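Local coordinates for ribosomal-protein-S5-alanine N-acetyltransferase (Vibrio fischeri, PDB 3IGR) that probably transfers an acetyl group from acetyl-CoA to the N-terminal alanine of ribosomal protein uS5, as a member of the GNAT acetyltransferase family, at residues V21-Y26 with A67-V72; G82-S87 with R114-V119. One frame throughout, in Å; residues are numbered along the deposited sequence.

Contact 1: V21-Y26 with A67-V72; sequences VTIANY and AFYFVV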
ATOM      1  N   VAL A  21       9.870 -28.477 -14.711  1.00 11.62           N
ATOM      2  CA  VAL A  21       8.989 -29.352 -13.936  1.00 11.87           C
ATOM      3  C   VAL A  21       8.130 -28.548 -12.968  1.00 12.00           C
ATOM      4  O   VAL A  21       6.920 -28.743 -12.886  1.00 12.22           O
ATOM      5  CB  VAL A  21       9.793 -30.442 -13.170  1.00 11.98           C
ATOM      6  CG1 VAL A  21       8.896 -31.226 -12.221  1.00 11.77           C
ATOM      7  CG2 VAL A  21      10.468 -31.382 -14.151  1.00 11.71           C
ATOM      8  N   THR A  22       8.761 -27.636 -12.245  1.00 12.47           N
ATOM      9  CA  THR A  22       8.066 -26.869 -11.221  1.00 12.92           C
ATOM     10  C   THR A  22       7.019 -25.893 -11.774  1.00 12.35           C
ATOM     11  O   THR A  22       5.949 -25.747 -11.185  1.00 12.61           O
ATOM     12  CB  THR A  22       9.046 -26.166 -10.259  1.00 13.46           C
ATOM     13  OG1 THR A  22       8.303 -25.453  -9.266  1.00 15.82           O
ATOM     14  CG2 THR A  22       9.947 -25.199 -10.994  1.00 13.02           C
ATOM     15  N   ILE A  23       7.308 -25.233 -12.896  1.00 11.19           N
ATOM     16  CA  ILE A  23       6.272 -24.406 -13.528  1.00 10.94           C
ATOM     17  C   ILE A  23       5.097 -25.259 -14.042  1.00 10.33           C
ATOM     18  O   ILE A  23       3.936 -24.860 -13.918  1.00 10.45           O
ATOM     19  CB  ILE A  23       6.824 -23.424 -14.623  1.00 10.59           C
ATOM     20  CG1 ILE A  23       5.777 -22.359 -14.982  1.00 10.62           C
ATOM     21  CG2 ILE A  23       7.277 -24.178 -15.877  1.00 10.22           C
ATOM     22  CD1 ILE A  23       5.447 -21.412 -13.858  1.00 10.32           C
ATOM     23  N   ALA A  24       5.407 -26.424 -14.605  1.00  9.96           N
ATOM     24  CA  ALA A  24       4.381 -27.362 -15.065  1.00 10.29           C
ATOM     25  C   ALA A  24       3.478 -27.768 -13.901  1.00 10.44           C
ATOM     26  O   ALA A  24       2.252 -27.685 -14.014  1.00 10.19           O
ATOM     27  CB  ALA A  24       5.029 -28.610 -15.695  1.00 10.19           C
ATOM     28  N   ASN A  25       4.097 -28.203 -12.794  1.00 10.63           N
ATOM     29  CA  ASN A  25       3.367 -28.592 -11.585  1.00 10.85           C
ATOM     30  C   ASN A  25       2.449 -27.485 -11.103  1.00 11.01           C
ATOM     31  O   ASN A  25       1.327 -27.747 -10.689  1.00 11.56           O
ATOM     32  CB  ASN A  25       4.321 -29.002 -10.461  1.00 11.33           C
ATOM     33  CG  ASN A  25       5.043 -30.292 -10.750  1.00 11.65           C
ATOM     34  OD1 ASN A  25       4.668 -31.043 -11.652  1.00 13.64           O
ATOM     35  ND2 ASN A  25       6.085 -30.568  -9.979  1.00 13.20           N
ATOM     36  N   TYR A  26       2.933 -26.250 -11.166  1.00 10.49           N
ATOM     37  CA  TYR A  26       2.159 -25.100 -10.721  1.00 10.05           C
ATOM     38  C   TYR A  26       0.863 -24.935 -11.523  1.00  9.88           C
ATOM     39  O   TYR A  26      -0.189 -24.682 -10.941  1.00 10.19           O
ATOM     40  CB  TYR A  26       2.997 -23.816 -10.772  1.00  9.71           C
ATOM     41  CG  TYR A  26       2.173 -22.554 -10.654  1.00  8.63           C
ATOM     42  CD1 TYR A  26       1.738 -22.096  -9.411  1.00  6.41           C
ATOM     43  CD2 TYR A  26       1.818 -21.815 -11.789  1.00  9.09           C
ATOM     44  CE1 TYR A  26       0.964 -20.964  -9.303  1.00  5.56           C
ATOM     45  CE2 TYR A  26       1.056 -20.669 -11.686  1.00  6.79           C
ATOM     46  CZ  TYR A  26       0.634 -20.246 -10.442  1.00  7.05           C
ATOM     47  OH  TYR A  26      -0.122 -19.102 -10.341  1.00  8.45           O
ATOM     48  N   ALA A  67      10.799  -9.908 -23.626  1.00 13.41           N
ATOM     49  CA  ALA A  67       9.775 -10.451 -22.735  1.00 13.39           C
ATOM     50  C   ALA A  67      10.401 -10.852 -21.408  1.00 12.84           C
ATOM     51  O   ALA A  67      11.573 -11.206 -21.352  1.00 12.46           O
ATOM     52  CB  ALA A  67       9.073 -11.659 -23.372  1.00 13.63           C
ATOM     53  N   PHE A  68       9.617 -10.788 -20.344  1.00 11.98           N
ATOM     54  CA  PHE A  68      10.139 -11.028 -18.999  1.00 12.44           C
ATOM     55  C   PHE A  68       9.082 -11.830 -18.254  1.00 12.99           C
ATOM     56  O   PHE A  68       8.009 -11.315 -17.887  1.00 13.27           O
ATOM     57  CB  PHE A  68      10.477  -9.696 -18.300  1.00 12.32           C
ATOM     58  CG  PHE A  68      11.424  -8.822 -19.102  1.00 12.50           C
ATOM     59  CD1 PHE A  68      12.807  -9.011 -19.029  1.00 13.23           C
ATOM     60  CD2 PHE A  68      10.937  -7.852 -19.965  1.00 11.97           C
ATOM     61  CE1 PHE A  68      13.677  -8.231 -19.785  1.00 12.92           C
ATOM     62  CE2 PHE A  68      11.808  -7.062 -20.734  1.00 12.29           C
ATOM     63  CZ  PHE A  68      13.169  -7.254 -20.647  1.00 12.18           C
ATOM     64  N   TYR A  69       9.350 -13.119 -18.105  1.00 12.04           N
ATOM     65  CA  TYR A  69       8.393 -13.990 -17.467  1.00 12.38           C
ATOM     66  C   TYR A  69       8.944 -14.286 -16.082  1.00 12.37           C
ATOM     67  O   TYR A  69       9.947 -14.982 -15.957  1.00 12.16           O
ATOM     68  CB  TYR A  69       8.202 -15.266 -18.291  1.00 12.18           C
ATOM     69  CG  TYR A  69       7.020 -16.095 -17.869  1.00 12.85           C
ATOM     70  CD1 TYR A  69       5.908 -16.216 -18.696  1.00 11.61           C
ATOM     71  CD2 TYR A  69       7.006 -16.755 -16.628  1.00 12.31           C
ATOM     72  CE1 TYR A  69       4.814 -16.979 -18.314  1.00 12.38           C
ATOM     73  CE2 TYR A  69       5.918 -17.517 -16.236  1.00 13.23           C
ATOM     74  CZ  TYR A  69       4.826 -17.635 -17.091  1.00 13.03           C
ATOM     75  OH  TYR A  69       3.736 -18.386 -16.714  1.00 13.64           O
ATOM     76  N   PHE A  70       8.322 -13.713 -15.054  1.00 12.34           N
ATOM     77  CA  PHE A  70       8.766 -13.935 -13.679  1.00 12.73           C
ATOM     78  C   PHE A  70       7.976 -15.036 -12.988  1.00 12.81           C
ATOM     79  O   PHE A  70       6.772 -15.190 -13.224  1.00 12.96           O
ATOM     80  CB  PHE A  70       8.583 -12.682 -12.841  1.00 12.78           C
ATOM     81  CG  PHE A  70       9.505 -11.553 -13.195  1.00 13.53           C
ATOM     82  CD1 PHE A  70      10.715 -11.391 -12.510  1.00 12.25           C
ATOM     83  CD2 PHE A  70       9.134 -10.624 -14.169  1.00 10.93           C
ATOM     84  CE1 PHE A  70      11.563 -10.328 -12.805  1.00 11.42           C
ATOM     85  CE2 PHE A  70       9.980  -9.560 -14.493  1.00 13.34           C
ATOM     86  CZ  PHE A  70      11.195  -9.404 -13.801  1.00 14.28           C
ATOM     87  N   VAL A  71       8.647 -15.768 -12.109  1.00 12.74           N
ATOM     88  CA  VAL A  71       7.960 -16.692 -11.190  1.00 12.71           C
ATOM     89  C   VAL A  71       8.115 -16.233  -9.727  1.00 12.75           C
ATOM     90  O   VAL A  71       9.095 -15.558  -9.371  1.00 12.46           O
ATOM     91  CB  VAL A  71       8.432 -18.159 -11.340  1.00 12.57           C
ATOM     92  CG1 VAL A  71       7.961 -18.740 -12.689  1.00 13.05           C
ATOM     93  CG2 VAL A  71       9.951 -18.306 -11.172  1.00 11.74           C
ATOM     94  N   VAL A  72       7.125 -16.566  -8.907  1.00 12.28           N
ATOM     95  CA  VAL A  72       7.194 -16.321  -7.481  1.00 12.46           C
ATOM     96  C   VAL A  72       7.462 -17.680  -6.814  1.00 12.64           C
ATOM     97  O   VAL A  72       6.715 -18.641  -7.022  1.00 12.97           O
ATOM     98  CB  VAL A  72       5.892 -15.731  -6.923  1.00 12.20           C
ATOM     99  CG1 VAL A  72       6.057 -15.467  -5.418  1.00 11.32           C
ATOM    100  CG2 VAL A  72       5.487 -14.460  -7.670  1.00 11.73           C
TER

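Contact 2: G82-S87 with R114-V119; sequences GTVSYS and RRAVNV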
ATOM      1  N   GLY A  82       3.329 -18.623  -8.105  1.00 11.79           N
ATOM      2  CA  GLY A  82       2.802 -17.455  -8.817  1.00 12.03           C
ATOM      3  C   GLY A  82       3.658 -17.096 -10.009  1.00 12.21           C
ATOM      4  O   GLY A  82       4.782 -17.588 -10.144  1.00 12.00           O
ATOM      5  N   THR A  83       3.109 -16.243 -10.877  1.00 11.89           N
ATOM      6  CA  THR A  83       3.791 -15.794 -12.074  1.00 11.97           C
ATOM      7  C   THR A  83       3.437 -14.328 -12.307  1.00 11.91           C
ATOM      8  O   THR A  83       2.357 -13.872 -11.918  1.00 11.57           O
ATOM      9  CB  THR A  83       3.353 -16.597 -13.348  1.00 11.63           C
ATOM     10  OG1 THR A  83       1.955 -16.413 -13.552  1.00 11.86           O
ATOM     11  CG2 THR A  83       3.661 -18.102 -13.234  1.00 10.85           C
ATOM     12  N   VAL A  84       4.351 -13.592 -12.915  1.00 11.80           N
ATOM     13  CA  VAL A  84       4.062 -12.227 -13.375  1.00 12.12           C
ATOM     14  C   VAL A  84       4.738 -12.157 -14.718  1.00 12.39           C
ATOM     15  O   VAL A  84       5.959 -12.284 -14.801  1.00 12.37           O
ATOM     16  CB  VAL A  84       4.601 -11.111 -12.419  1.00 12.32           C
ATOM     17  CG1 VAL A  84       4.173  -9.731 -12.899  1.00 11.57           C
ATOM     18  CG2 VAL A  84       4.080 -11.309 -10.976  1.00 12.88           C
ATOM     19  N   SER A  85       3.945 -11.999 -15.774  1.00 12.51           N
ATOM     20  CA  SER A  85       4.478 -12.096 -17.134  1.00 12.41           C
ATOM     21  C   SER A  85       4.320 -10.774 -17.861  1.00 12.18           C
ATOM     22  O   SER A  85       3.209 -10.276 -17.994  1.00 12.10           O
ATOM     23  CB  SER A  85       3.750 -13.191 -17.904  1.00 12.06           C
ATOM     24  OG  SER A  85       4.135 -13.163 -19.271  1.00 14.27           O
ATOM     25  N   TYR A  86       5.433 -10.211 -18.327  1.00 12.50           N
ATOM     26  CA  TYR A  86       5.413  -8.992 -19.153  1.00 12.13           C
ATOM     27  C   TYR A  86       5.645  -9.429 -20.593  1.00 11.88           C
ATOM     28  O   TYR A  86       6.690 -10.006 -20.918  1.00 12.13           O
ATOM     29  CB  TYR A  86       6.467  -7.981 -18.693  1.00 11.72           C
ATOM     30  CG  TYR A  86       6.212  -7.524 -17.283  1.00 12.73           C
ATOM     31  CD1 TYR A  86       5.376  -6.442 -17.027  1.00 11.56           C
ATOM     32  CD2 TYR A  86       6.752  -8.221 -16.191  1.00 12.36           C
ATOM     33  CE1 TYR A  86       5.122  -6.031 -15.723  1.00  9.52           C
ATOM     34  CE2 TYR A  86       6.495  -7.818 -14.880  1.00 10.99           C
ATOM     35  CZ  TYR A  86       5.673  -6.723 -14.664  1.00  9.87           C
ATOM     36  OH  TYR A  86       5.381  -6.327 -13.398  1.00  9.81           O
ATOM     37  N   SER A  87       4.642  -9.189 -21.430  1.00 11.11           N
ATOM     38  CA  SER A  87       4.635  -9.645 -22.808  1.00 11.36           C
ATOM     39  C   SER A  87       4.137  -8.539 -23.721  1.00 11.19           C
ATOM     40  O   SER A  87       3.680  -7.490 -23.250  1.00 10.34           O
ATOM     41  CB  SER A  87       3.697 -10.839 -22.943  1.00 11.73           C
ATOM     42  OG  SER A  87       2.372 -10.436 -22.632  1.00 12.40           O
ATOM     43  N   ARG A 114       0.241  -8.547  -5.068  1.00 11.07           N
ATOM     44  CA  ARG A 114       0.506  -7.116  -5.050  1.00 11.22           C
ATOM     45  C   ARG A 114       2.010  -6.810  -4.962  1.00 11.33           C
ATOM     46  O   ARG A 114       2.534  -6.033  -5.775  1.00 11.56           O
ATOM     47  CB  ARG A 114      -0.239  -6.455  -3.889  1.00 12.02           C
ATOM     48  CG  ARG A 114      -0.111  -4.939  -3.863  1.00 11.33           C
ATOM     49  CD  ARG A 114      -0.527  -4.374  -2.515  1.00 13.14           C
ATOM     50  NE  ARG A 114       0.366  -4.803  -1.438  1.00 13.29           N
ATOM     51  CZ  ARG A 114      -0.012  -5.513  -0.380  1.00 11.03           C
ATOM     52  NH1 ARG A 114      -1.273  -5.869  -0.229  1.00  9.27           N
ATOM     53  NH2 ARG A 114       0.870  -5.844   0.535  1.00 10.58           N
ATOM     54  N   ARG A 115       2.701  -7.433  -4.007  1.00 11.23           N
ATOM     55  CA  ARG A 115       4.153  -7.242  -3.860  1.00 11.68           C
ATOM     56  C   ARG A 115       4.944  -7.713  -5.066  1.00 11.47           C
ATOM     57  O   ARG A 115       5.863  -7.020  -5.510  1.00 11.64           O
ATOM     58  CB  ARG A 115       4.713  -7.924  -2.595  1.00 11.85           C
ATOM     59  CG  ARG A 115       4.120  -7.465  -1.269  1.00 10.90           C
ATOM     60  CD  ARG A 115       4.917  -8.067  -0.066  1.00 13.20           C
ATOM     61  NE  ARG A 115       6.223  -7.411   0.121  1.00 13.83           N
ATOM     62  CZ  ARG A 115       6.964  -7.479   1.235  1.00 13.85           C
ATOM     63  NH1 ARG A 115       6.564  -8.193   2.274  1.00 13.10           N
ATOM     64  NH2 ARG A 115       8.119  -6.833   1.313  1.00 13.12           N
ATOM     65  N   ALA A 116       4.599  -8.897  -5.589  1.00 11.49           N
ATOM     66  CA  ALA A 116       5.284  -9.456  -6.766  1.00 11.46           C
ATOM     67  C   ALA A 116       5.163  -8.552  -7.993  1.00 11.54           C
ATOM     68  O   ALA A 116       6.151  -8.300  -8.697  1.00 11.99           O
ATOM     69  CB  ALA A 116       4.760 -10.885  -7.075  1.00 11.16           C
ATOM     70  N   VAL A 117       3.956  -8.050  -8.233  1.00 11.33           N
ATOM     71  CA  VAL A 117       3.683  -7.187  -9.385  1.00 10.56           C
ATOM     72  C   VAL A 117       4.307  -5.807  -9.174  1.00 11.54           C
ATOM     73  O   VAL A 117       4.870  -5.244 -10.105  1.00 11.24           O
ATOM     74  CB  VAL A 117       2.173  -7.025  -9.658  1.00 10.09           C
ATOM     75  CG1 VAL A 117       1.919  -6.026 -10.781  1.00  9.67           C
ATOM     76  CG2 VAL A 117       1.519  -8.374 -10.022  1.00  9.02           C
ATOM     77  N   ASN A 118       4.201  -5.263  -7.955  1.00 11.19           N
ATOM     78  CA  ASN A 118       4.787  -3.955  -7.647  1.00 11.22           C
ATOM     79  C   ASN A 118       6.287  -3.896  -7.888  1.00 11.37           C
ATOM     80  O   ASN A 118       6.802  -2.910  -8.434  1.00 10.47           O
ATOM     81  CB  ASN A 118       4.531  -3.557  -6.197  1.00 10.97           C
ATOM     82  CG  ASN A 118       4.777  -2.087  -5.951  1.00 12.40           C
ATOM     83  OD1 ASN A 118       4.972  -1.313  -6.883  1.00 12.54           O
ATOM     84  ND2 ASN A 118       4.750  -1.688  -4.688  1.00 12.09           N
ATOM     85  N   VAL A 119       6.984  -4.939  -7.447  1.00 10.65           N
ATOM     86  CA  VAL A 119       8.433  -4.911  -7.470  1.00 10.72           C
ATOM     87  C   VAL A 119       8.923  -5.096  -8.908  1.00 10.47           C
ATOM     88  O   VAL A 119       9.895  -4.472  -9.322  1.00 10.19           O
ATOM     89  CB  VAL A 119       9.034  -5.901  -6.459  1.00 10.88           C
ATOM     90  CG1 VAL A 119       8.964  -7.362  -6.957  1.00 10.03           C
ATOM     91  CG2 VAL A 119      10.427  -5.475  -6.087  1.00 12.40           C
TER

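Contact 1: V21-Y26 with A67-V72
Ile23 and Val71 mark where helix 20-29 comes nearest to strand 68-74, their CA atoms 8.2 Å apart, so the two backbones stay well separated and are bridged by side chains alone. Ile23 does the reaching. Its CG1 stands anti to the backbone N (chi1 -166°), and a turn at the next bond (chi2 66°) delivers the terminal methyl CD1 to the sheet. There CD1 lies 3.9 Å from CG1 of Val71, the two side chains meeting at a slant rather than end on. Val71 offers this methyl because CG1 sits beside its own backbone N, opposite the carbonyl carbon (chi1 -69°); CG2 lies between the backbone N and the carbonyl carbon. Tyr69, two residues earlier on the same face of the strand, adds a looser neighbour: its OH is 4.5 Å from CD1 of Ile23, a van der Waals approach of a polar atom to a methyl. In GNAT proteins the first helices follow the N-terminal strands and cover one face of the central sheet, and helix 20-29 does so here. Phe68, Phe70 and Val72 point to the other face, where helix 112-126 receives them, which leaves Tyr69 and Val71 for the side of helix 20-29. Ile23 also packs on Ile15, on Trp51 of helix 48-63 and on Thr83 of the next strand. Tyr26, from the next turn of the helix, is hydrogen-bonded through its OH to Ser102 OG.

Contact 2: G82-S87 with R114-V119
Val84 meets Ala116 and Val117 where strand 79-90 packs against helix 112-126, the helix of the GNAT fold that makes the beta-alpha-beta crossover from strand 96-103 to its parallel neighbour 132-137. The segment axes approach to 8.9 Å and point much the same way, 27° apart. Starting at CB, Val84 leaves the strand toward the helix, and its two methyls split the work. CG1, placed opposite the backbone N (chi1 -176°), lies 4.1 Å from CG2 of Val117. CG2, on the other branch, touches two helix residues: Ala116 CB is 4.0 Å from it, and Val117 CG2 is just as near. Val117 CG2 therefore touches both methyls of the fork, and the two valine side chains cross at about a right angle. Ala116 meets Val84 with its CB, which also packs on Val72 of the neighbouring strand. Val84 is buried, with Val99 and Met113 against it as well.

Tyr86, two residues on, reaches the helix differently. Its bond from the backbone starts along the contact rather than into it, and the length of the ring carries the hydroxyl to the helix backbone. That hydroxyl is hydrogen-bonded to OG1 of Thr120, one helical turn beyond Ala116, and the same OG1 also bonds the carbonyl oxygens of Ala116 and Val117. Tyr86 OH itself comes to 3.5 Å from Val117 O, a close approach beside the Thr120 bond, and its nearest Val117 side-chain atom is CG1, at 4.4 Å.

In the fold
Contacts 1 and 2 lie on the two faces of one sheet, with centres about 11 Å apart: helix 20-29 packs on one side, helix 112-126 on the other. Strands 68-74 and 79-90, consecutive and antiparallel, join them, with probable hydrogen bonds from Phe70 N to Val84 O (2.8 Å) and from Tyr86 N to Phe68 O (2.8 Å). On the contact 1 face, Tyr69 OH rests on Thr83 CG2 at 3.5 Å, and Tyr26 CE1 is 3.5 Å from Gly82 N. In GNAT enzymes the helix of contact 2 follows the loop that binds the acetyl-CoA pyrophosphate. A bound sodium ion lies about 8 Å from the Val117 side chain.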